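Local coordinates for DPS family protein (Vibrio cholerae O1 biovar El Tor, PDB 3IQ1) that probably binds ferric iron and oxidises metal ions, as a member of the Dps family of ferritin-like proteins, and assembles from twelve subunits, at residues B[10-13]-B[14-17]; B[100-103]-B[104-107]; B[149-152]-B[153-157]. All coordinates share one frame; numbering follows the deposited sequence.

Contact 1. Residues B[10-13]-B[14-17]; sequences GLDT and TQSQ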
ATOM      1  N   GLY B  10     -16.797 -36.272  -8.525  1.00  6.85           N
ATOM      2  CA  GLY B  10     -16.867 -37.547  -7.836  1.00  7.55           C
ATOM      3  C   GLY B  10     -18.056 -37.769  -6.903  1.00  7.89           C
ATOM      4  O   GLY B  10     -18.065 -38.758  -6.146  1.00  9.76           O
ATOM      5  N   LEU B  11     -19.031 -36.868  -6.947  1.00  7.05           N
ATOM      6  CA  LEU B  11     -20.281 -36.985  -6.168  1.00  7.67           C
ATOM      7  C   LEU B  11     -21.342 -37.699  -6.965  1.00  8.07           C
ATOM      8  O   LEU B  11     -21.248 -37.814  -8.198  1.00 10.41           O
ATOM      9  CB  LEU B  11     -20.771 -35.630  -5.647  1.00  7.57           C
ATOM     10  CG  LEU B  11     -19.777 -34.905  -4.734  1.00  7.03           C
ATOM     11  CD1 LEU B  11     -20.438 -33.635  -4.229  1.00 11.43           C
ATOM     12  CD2 LEU B  11     -19.239 -35.758  -3.573  1.00 10.60           C
ATOM     13  N   ASP B  12     -22.306 -38.294  -6.260  1.00  7.81           N
ATOM     14  CA  ASP B  12     -23.440 -38.946  -6.947  1.00  8.40           C
ATOM     15  C   ASP B  12     -24.161 -37.941  -7.841  1.00  7.28           C
ATOM     16  O   ASP B  12     -24.544 -36.828  -7.423  1.00  8.42           O
ATOM     17  CB  ASP B  12     -24.446 -39.453  -5.911  1.00  8.10           C
ATOM     18  CG  ASP B  12     -25.623 -40.165  -6.519  1.00 12.85           C
ATOM     19  OD1 ASP B  12     -25.480 -41.349  -6.872  1.00 16.45           O
ATOM     20  OD2 ASP B  12     -26.711 -39.607  -6.596  1.00 14.21           O
ATOM     21  N   THR B  13     -24.421 -38.341  -9.066  1.00  6.82           N
ATOM     22  CA  THR B  13     -25.056 -37.431 -10.011  1.00  6.92           C
ATOM     23  C   THR B  13     -26.480 -37.008  -9.599  1.00  7.73           C
ATOM     24  O   THR B  13     -26.826 -35.826  -9.634  1.00  8.08           O
ATOM     25  CB  THR B  13     -25.061 -38.033 -11.417  1.00  7.22           C
ATOM     26  OG1 THR B  13     -23.706 -38.209 -11.871  1.00  8.62           O
ATOM     27  CG2 THR B  13     -25.826 -37.118 -12.377  1.00  8.56           C
ATOM     28  N   THR B  14     -27.318 -37.966  -9.243  1.00  7.94           N
ATOM     29  CA  THR B  14     -28.705 -37.653  -8.893  1.00  8.14           C
ATOM     30  C   THR B  14     -28.805 -36.751  -7.699  1.00  8.06           C
ATOM     31  O   THR B  14     -29.578 -35.778  -7.681  1.00  7.98           O
ATOM     32  CB  THR B  14     -29.504 -38.941  -8.586  1.00  9.09           C
ATOM     33  OG1 THR B  14     -29.450 -39.743  -9.735  1.00 12.46           O
ATOM     34  CG2 THR B  14     -30.965 -38.602  -8.302  1.00 13.85           C
ATOM     35  N   GLN B  15     -28.023 -37.049  -6.681  1.00  7.74           N
ATOM     36  CA  GLN B  15     -28.084 -36.242  -5.472  1.00  7.65           C
ATOM     37  C   GLN B  15     -27.537 -34.860  -5.732  1.00  7.31           C
ATOM     38  O   GLN B  15     -28.042 -33.870  -5.197  1.00  7.42           O
ATOM     39  CB  GLN B  15     -27.295 -36.902  -4.340  1.00  8.68           C
ATOM     40  CG  GLN B  15     -27.899 -38.182  -3.863  1.00 12.05           C
ATOM     41  CD  GLN B  15     -26.930 -39.097  -3.110  1.00 18.58           C
ATOM     42  OE1 GLN B  15     -25.790 -38.750  -2.804  1.00 19.89           O
ATOM     43  NE2 GLN B  15     -27.421 -40.284  -2.793  1.00 22.38           N
ATOM     44  N   SER B  16     -26.517 -34.766  -6.585  1.00  6.54           N
ATOM     45  CA  SER B  16     -25.928 -33.495  -6.903  1.00  6.31           C
ATOM     46  C   SER B  16     -26.915 -32.633  -7.692  1.00  6.88           C
ATOM     47  O   SER B  16     -27.002 -31.413  -7.477  1.00  6.92           O
ATOM     48  CB  SER B  16     -24.602 -33.634  -7.648  1.00  6.14           C
ATOM     49  OG  SER B  16     -23.626 -34.249  -6.819  1.00  6.79           O
ATOM     50  N   GLN B  17     -27.661 -33.270  -8.595  1.00  7.55           N
ATOM     51  CA  GLN B  17     -28.637 -32.511  -9.362  1.00  7.63           C
ATOM     52  C   GLN B  17     -29.790 -32.000  -8.467  1.00  6.87           C
ATOM     53  O   GLN B  17     -30.290 -30.886  -8.663  1.00  6.11           O
ATOM     54  CB  GLN B  17     -29.155 -33.315 -10.543  1.00  8.68           C
ATOM     55  CG  GLN B  17     -30.114 -32.506 -11.427  1.00 13.29           C
ATOM     56  CD  GLN B  17     -29.422 -31.279 -12.041  1.00 20.20           C
ATOM     57  OE1 GLN B  17     -28.350 -31.418 -12.728  1.00 17.15           O
ATOM     58  NE2 GLN B  17     -29.998 -30.060 -11.773  1.00 17.82           N
TER
HETATM   59  O   HOH W   1     -26.373 -40.902  -9.640  1.00 15.58           O
HETATM   60  O   HOH W   2     -22.685 -37.866  -3.369  1.00 18.78           O

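Contact 2. Residues B[100-103]-B[104-107]; sequences SIDG and RSSM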
ATOM      1  N   SER B 100     -39.484   1.802  -2.518  1.00  8.72           N
ATOM      2  CA  SER B 100     -39.213   1.881  -1.099  1.00  8.09           C
ATOM      3  C   SER B 100     -38.228   3.039  -0.904  1.00  8.80           C
ATOM      4  O   SER B 100     -37.021   2.914  -1.233  1.00  9.64           O
ATOM      5  CB  SER B 100     -38.647   0.580  -0.561  1.00  8.57           C
ATOM      6  OG  SER B 100     -38.537   0.619   0.868  1.00  8.98           O
ATOM      7  N   ILE B 101     -38.735   4.110  -0.289  1.00  9.57           N
ATOM      8  CA  ILE B 101     -37.977   5.360  -0.157  1.00  9.71           C
ATOM      9  C   ILE B 101     -37.672   5.719   1.300  1.00 10.87           C
ATOM     10  O   ILE B 101     -37.053   6.774   1.603  1.00  8.99           O
ATOM     11  CB  ILE B 101     -38.718   6.541  -0.859  1.00 10.02           C
ATOM     12  CG1 ILE B 101     -40.048   6.895  -0.140  1.00 10.36           C
ATOM     13  CG2 ILE B 101     -38.882   6.231  -2.386  1.00  9.32           C
ATOM     14  CD1 ILE B 101     -40.680   8.232  -0.575  1.00  8.78           C
ATOM     15  N   ASP B 102     -38.177   4.924   2.234  1.00 11.37           N
ATOM     16  CA  ASP B 102     -37.940   5.225   3.630  1.00 11.38           C
ATOM     17  C   ASP B 102     -37.119   4.122   4.293  1.00  9.81           C
ATOM     18  O   ASP B 102     -37.241   2.928   3.953  1.00  8.59           O
ATOM     19  CB  ASP B 102     -39.236   5.536   4.369  1.00 13.77           C
ATOM     20  CG  ASP B 102     -39.995   4.373   4.700  1.00 17.07           C
ATOM     21  OD1 ASP B 102     -40.649   3.912   3.734  1.00 26.78           O
ATOM     22  OD2 ASP B 102     -39.986   3.948   5.926  1.00 15.42           O
ATOM     23  N   GLY B 103     -36.245   4.541   5.194  1.00  8.09           N
ATOM     24  CA  GLY B 103     -35.363   3.645   5.874  1.00  8.13           C
ATOM     25  C   GLY B 103     -36.036   2.425   6.476  1.00  8.48           C
ATOM     26  O   GLY B 103     -35.551   1.305   6.301  1.00  7.63           O
ATOM     27  N   ARG B 104     -37.110   2.625   7.242  1.00  8.97           N
ATOM     28  CA  ARG B 104     -37.723   1.492   7.909  1.00  9.06           C
ATOM     29  C   ARG B 104     -38.295   0.478   6.915  1.00  9.10           C
ATOM     30  O   ARG B 104     -38.104  -0.741   7.097  1.00  9.56           O
ATOM     31  CB  ARG B 104     -38.770   1.955   8.930  1.00  9.57           C
ATOM     32  CG  ARG B 104     -39.359   0.845   9.730  1.00 12.02           C
ATOM     33  CD  ARG B 104     -40.132   1.414  10.957  1.00 13.76           C
ATOM     34  NE  ARG B 104     -39.206   2.195  11.777  1.00 18.25           N
ATOM     35  CZ  ARG B 104     -38.490   1.693  12.809  1.00 19.80           C
ATOM     36  NH1 ARG B 104     -38.638   0.446  13.194  1.00 22.09           N
ATOM     37  NH2 ARG B 104     -37.663   2.463  13.484  1.00 22.53           N
ATOM     38  N   SER B 105     -39.005   0.931   5.870  1.00  7.58           N
ATOM     39  CA  SER B 105     -39.537  -0.047   4.892  1.00  9.09           C
ATOM     40  C   SER B 105     -38.427  -0.857   4.220  1.00  6.76           C
ATOM     41  O   SER B 105     -38.577  -2.065   4.016  1.00  7.97           O
ATOM     42  CB  SER B 105     -40.445   0.532   3.804  1.00 10.03           C
ATOM     43  OG  SER B 105     -39.879   1.545   3.097  1.00 18.24           O
ATOM     44  N   SER B 106     -37.342  -0.189   3.889  1.00  7.03           N
ATOM     45  CA  SER B 106     -36.227  -0.861   3.209  1.00  7.17           C
ATOM     46  C   SER B 106     -35.534  -1.819   4.130  1.00  6.42           C
ATOM     47  O   SER B 106     -35.324  -2.970   3.768  1.00  7.06           O
ATOM     48  CB  SER B 106     -35.268   0.161   2.631  1.00  7.11           C
ATOM     49  OG  SER B 106     -35.932   0.877   1.583  1.00  6.75           O
HETATM   50  N   MSE B 107     -35.249  -1.365   5.356  1.00  7.23           N
HETATM   51  CA  MSE B 107     -34.603  -2.209   6.375  1.00  5.88           C
HETATM   52  C   MSE B 107     -35.472  -3.431   6.724  1.00  6.51           C
HETATM   53  O   MSE B 107     -34.967  -4.540   6.855  1.00  6.26           O
HETATM   54  CB  MSE B 107     -34.275  -1.396   7.624  1.00  6.39           C
HETATM   55  CG  MSE B 107     -33.128  -0.390   7.355  1.00  7.55           C
HETATM   56 SE   MSE B 107     -31.375  -1.130   7.128  0.80  7.47          SE
HETATM   57  CE  MSE B 107     -31.215  -1.513   9.018  1.00 13.03           C
TER
HETATM   58  O   HOH W   3     -34.812   3.060   0.403  1.00  7.65           O

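Contact 3. Residues B[149-152]-B[153-157]; sequences KLVW and MLNAW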
ATOM      1  N   LYS B 149     -25.738 -12.846  11.720  1.00  6.26           N
ATOM      2  CA  LYS B 149     -25.121 -11.673  12.318  1.00  4.66           C
ATOM      3  C   LYS B 149     -25.802 -10.428  11.743  1.00  4.79           C
ATOM      4  O   LYS B 149     -26.177  -9.508  12.486  1.00  5.09           O
ATOM      5  CB  LYS B 149     -23.601 -11.648  12.084  1.00  5.38           C
ATOM      6  CG  LYS B 149     -22.974 -10.467  12.739  1.00  7.16           C
ATOM      7  CD  LYS B 149     -21.540 -10.312  12.336  1.00 12.47           C
ATOM      8  CE  LYS B 149     -20.991  -9.018  12.843  1.00 15.51           C
ATOM      9  NZ  LYS B 149     -19.476  -8.913  12.566  1.00 19.88           N
ATOM     10  N   LEU B 150     -25.977 -10.400  10.427  1.00  4.97           N
ATOM     11  CA  LEU B 150     -26.553  -9.228   9.791  1.00  5.24           C
ATOM     12  C   LEU B 150     -27.973  -9.029  10.240  1.00  6.97           C
ATOM     13  O   LEU B 150     -28.405  -7.891  10.502  1.00  7.72           O
ATOM     14  CB  LEU B 150     -26.481  -9.340   8.278  1.00  6.37           C
ATOM     15  CG  LEU B 150     -26.950  -8.120   7.463  1.00  8.03           C
ATOM     16  CD1 LEU B 150     -26.375  -6.751   7.975  1.00 10.81           C
ATOM     17  CD2 LEU B 150     -26.621  -8.319   5.959  1.00 10.19           C
ATOM     18  N   VAL B 151     -28.721 -10.126  10.330  1.00  6.52           N
ATOM     19  CA  VAL B 151     -30.105 -10.019  10.789  1.00  7.23           C
ATOM     20  C   VAL B 151     -30.173  -9.431  12.206  1.00  6.56           C
ATOM     21  O   VAL B 151     -31.066  -8.599  12.506  1.00  8.61           O
ATOM     22  CB  VAL B 151     -30.843 -11.356  10.616  1.00  7.26           C
ATOM     23  CG1 VAL B 151     -32.230 -11.370  11.383  1.00  7.50           C
ATOM     24  CG2 VAL B 151     -31.076 -11.632   9.127  1.00  7.71           C
ATOM     25  N   TRP B 152     -29.276  -9.825  13.103  1.00  7.48           N
ATOM     26  CA  TRP B 152     -29.173  -9.187  14.415  1.00  8.81           C
ATOM     27  C   TRP B 152     -29.013  -7.661  14.292  1.00  8.52           C
ATOM     28  O   TRP B 152     -29.786  -6.884  14.867  1.00  9.33           O
ATOM     29  CB  TRP B 152     -28.051  -9.820  15.255  1.00  9.26           C
ATOM     30  CG  TRP B 152     -27.459  -8.831  16.252  1.00 10.79           C
ATOM     31  CD1 TRP B 152     -28.132  -8.174  17.250  1.00 15.04           C
ATOM     32  CD2 TRP B 152     -26.123  -8.315  16.277  1.00  8.45           C
ATOM     33  NE1 TRP B 152     -27.318  -7.277  17.854  1.00 12.33           N
ATOM     34  CE2 TRP B 152     -26.072  -7.345  17.310  1.00 11.78           C
ATOM     35  CE3 TRP B 152     -24.960  -8.586  15.555  1.00  8.37           C
ATOM     36  CZ2 TRP B 152     -24.932  -6.665  17.619  1.00 10.99           C
ATOM     37  CZ3 TRP B 152     -23.815  -7.901  15.868  1.00 11.48           C
ATOM     38  CH2 TRP B 152     -23.815  -6.929  16.902  1.00 10.19           C
HETATM   39  N   MSE B 153     -28.079  -7.224  13.471  1.00  8.75           N
HETATM   40  CA  MSE B 153     -27.818  -5.797  13.312  1.00  8.71           C
HETATM   41  C   MSE B 153     -29.000  -5.019  12.717  1.00  7.36           C
HETATM   42  O   MSE B 153     -29.317  -3.920  13.191  1.00  8.24           O
HETATM   43  CB  MSE B 153     -26.551  -5.593  12.481  1.00  8.40           C
HETATM   44  CG  MSE B 153     -25.348  -6.252  13.038  1.00  7.08           C
HETATM   45 SE   MSE B 153     -23.773  -5.829  11.959  0.85 10.50          SE
HETATM   46  CE  MSE B 153     -24.273  -6.702  10.449  1.00 16.77           C
ATOM     47  N   LEU B 154     -29.597  -5.536  11.647  1.00  6.86           N
ATOM     48  CA  LEU B 154     -30.727  -4.887  11.021  1.00  7.09           C
ATOM     49  C   LEU B 154     -31.862  -4.740  12.033  1.00  7.77           C
ATOM     50  O   LEU B 154     -32.496  -3.682  12.138  1.00  9.69           O
ATOM     51  CB  LEU B 154     -31.197  -5.742   9.846  1.00  6.97           C
ATOM     52  CG  LEU B 154     -30.225  -5.874   8.685  1.00  8.98           C
ATOM     53  CD1 LEU B 154     -30.822  -6.835   7.618  1.00 11.09           C
ATOM     54  CD2 LEU B 154     -29.851  -4.525   8.063  1.00  9.89           C
ATOM     55  N   ASN B 155     -32.174  -5.816  12.747  1.00  7.29           N
ATOM     56  CA  ASN B 155     -33.239  -5.770  13.798  1.00  6.83           C
ATOM     57  C   ASN B 155     -32.896  -4.809  14.944  1.00  7.54           C
ATOM     58  O   ASN B 155     -33.788  -4.151  15.484  1.00  8.77           O
ATOM     59  CB  ASN B 155     -33.513  -7.151  14.358  1.00  6.86           C
ATOM     60  CG  ASN B 155     -34.531  -7.915  13.534  1.00  9.67           C
ATOM     61  OD1 ASN B 155     -35.753  -7.562  13.460  1.00 10.79           O
ATOM     62  ND2 ASN B 155     -34.067  -8.991  12.911  1.00  8.33           N
ATOM     63  N   ALA B 156     -31.608  -4.678  15.257  1.00  8.55           N
ATOM     64  CA  ALA B 156     -31.159  -3.724  16.287  1.00  8.06           C
ATOM     65  C   ALA B 156     -31.514  -2.306  15.832  1.00  7.59           C
ATOM     66  O   ALA B 156     -32.041  -1.537  16.615  1.00  7.67           O
ATOM     67  CB  ALA B 156     -29.603  -3.863  16.620  1.00  8.62           C
ATOM     68  N   TRP B 157     -31.225  -1.981  14.571  1.00  7.85           N
ATOM     69  CA  TRP B 157     -31.487  -0.666  14.009  1.00  7.24           C
ATOM     70  C   TRP B 157     -32.982  -0.349  14.077  1.00  7.29           C
ATOM     71  O   TRP B 157     -33.413   0.784  14.361  1.00  7.32           O
ATOM     72  CB  TRP B 157     -30.996  -0.630  12.563  1.00  6.76           C
ATOM     73  CG  TRP B 157     -31.067   0.724  11.930  1.00  8.02           C
ATOM     74  CD1 TRP B 157     -30.034   1.598  11.805  1.00  9.03           C
ATOM     75  CD2 TRP B 157     -32.175   1.303  11.234  1.00  8.01           C
ATOM     76  NE1 TRP B 157     -30.455   2.716  11.117  1.00  9.97           N
ATOM     77  CE2 TRP B 157     -31.758   2.555  10.748  1.00 10.51           C
ATOM     78  CE3 TRP B 157     -33.497   0.898  10.996  1.00 10.11           C
ATOM     79  CZ2 TRP B 157     -32.607   3.389  10.033  1.00 10.33           C
ATOM     80  CZ3 TRP B 157     -34.345   1.736  10.291  1.00 12.67           C
ATOM     81  CH2 TRP B 157     -33.894   2.971   9.813  1.00 13.18           C
TER

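Contact 1. Residues B[10-13]-B[14-17]
Asp12 and Gln15 meet at the N-terminus of a long helix, where the first turn has backbone N-H groups with no preceding turn to offer them carbonyl acceptors. Asp12 stands at the N-cap and supplies the missing acceptor: its OD2 accepts a hydrogen bond from Gln15 N at 2.9 Å, through the anti lone pair and with an N-H...O angle of 160°. With CG anti to the backbone N (chi1 -179°), the carboxylate is swung forward over the turn. The other oxygen is engaged more lightly: a water that accepts from Thr14 N donates a weak bond to Asp12 OD1. A second water accepts from Asp12 N and donates to Gln15 OE1, while the Gln15 chain crosses the aspartate at about a right angle, its CG 3.3 Å from Asp12 OD2.

The carbonyl of Asp12 is gripped twice. Ser16 N reaches Asp12 O at 3.0 Å and Ser16 OG reaches the same oxygen at 2.8 Å, from opposite faces of the carbonyl plane. Ser16, itself buried, also has OG 3.4 Å from Leu11 CB. Gln17 N to Thr13 O continues the helical pattern, and Thr13 OG1 bonds to Met4 O.

The cap thus joins the N-terminal arm to helix 13-43; Ser16 rests on Leu77, just beyond helix 49-76, and Leu11 packs on Arg122 of a second subunit.

Contact 2. Residues B[100-103]-B[104-107]
Ser100 OG meets the hydroxyls of Ser105 and Ser106 at the start of a helix, 2.8 Å from Ser105 OG and 2.7 Å from Ser106 OG, so that three serine side chains cluster by their oxygens. Of the three, Ser105 alone goes on to the carboxylate of Asp102: its OG donates to Asp102 OD1 at 2.6 Å, a short bond. That reach depends on chi1 of 55°, which sets the Ser105 hydroxyl between its own backbone N and carbonyl carbon, facing back toward the loop.

Asp102 lies across the end of the helix with the face of its carboxylate presented to both donors. Ser105 OG meets OD1 from 58° out of the carboxylate plane, and Ser105 N meets Asp102 OD2 from 55° out of it, at 3.2 Å. One residue therefore supplies both donors to the N-cap aspartate, one to each oxygen. Helical bonds run from Ser106 N to Asp102 O and from Met107 N to Gly103 O. A water bridges loop and helix, accepting from Ser106 OG and donating to Ser100 O.

Selenomethionine Met107 leads away from the cap into the bundle, where it touches Phe56 of helix 49-76 and Leu154 of helix 134-158. Ser100 and Ser106 both lean on Tyr40 of helix 13-43, and Arg104 NH1 bonds to Leu158 O, so the opening turn of helix 103-131 is joined to all three other long helices.

Contact 3. Residues B[149-152]-B[153-157]
Two different torsions bring Met153 and Trp152 together: chi1 of 152° holds the Trp152 indole on the far side of CB from its backbone N, and chi1 of -57° turns the Met153 CG back beside its own N, toward the ring. As a result Met153 CG sits over one face of the indole, 3.8 Å from the centroid of the Trp152 six-membered ring and 27° off its normal, a CH-pi contact displaced toward the rim. The selenium of this selenomethionine lies obliquely to the same ring at 5.1 Å from SE to the centroid, a Met-aromatic contact. At the ring edge, in its plane, is Lys149 CG.

A bend about the CG-SE bond turns the methyl CE toward Leu150, and the Met153 and Leu150 side chains cross at about a right angle. Leu150 CD1 and Met153 CE come very close, an approach so short that its detail is doubtful. The same CD1 of Leu150 also touches Leu154 CG at 4.0 Å, one helical turn on.

Val151 and Asn155 run side by side, pointing the same way. Val151 O accepts twice: from Asn155 N at 3.0 Å and from Asn155 ND2 at 3.1 Å. The amide donor stands above the carbonyl plane, on the face opposite the backbone donor, and Asn155 ND2 also lies 3.4 Å from Val151 CG1.

Lys149 NZ forms a salt bridge with Glu72 of a fourth subunit, whose Thr76 packs on Trp152, while Met153 packs on Phe49 of a third. Leu150 and Leu154 instead face helix 103-131. This helix thus serves both the four-helix bundle of its own ferritin-like subunit and the interfaces of the twelve-subunit assembly, as expected of a Dps protein.

How the contacts relate
Contacts 1 and 2 are two versions of one device, an aspartate N-cap, at the starts of helices 13-43 and 103-131; the two contacts lie on opposite sides of the chain's centre, about 42 Å apart between centres. Contact 3 is about 36 Å from contact 1 between centres, but about 15 Å from contact 2, and these two touch: Met107 CE packs 3.4 Å from Leu154 CD2, and Trp157 CH2 lies 4.0 Å from Gly103 C. Contacts 2 and 3 also share the third subunit, whose Phe50 packs on both Met107 and Trp157. Contacts 2 and 3 thus lie together at one end of the bundle, and contact 1 lies at the opposite end.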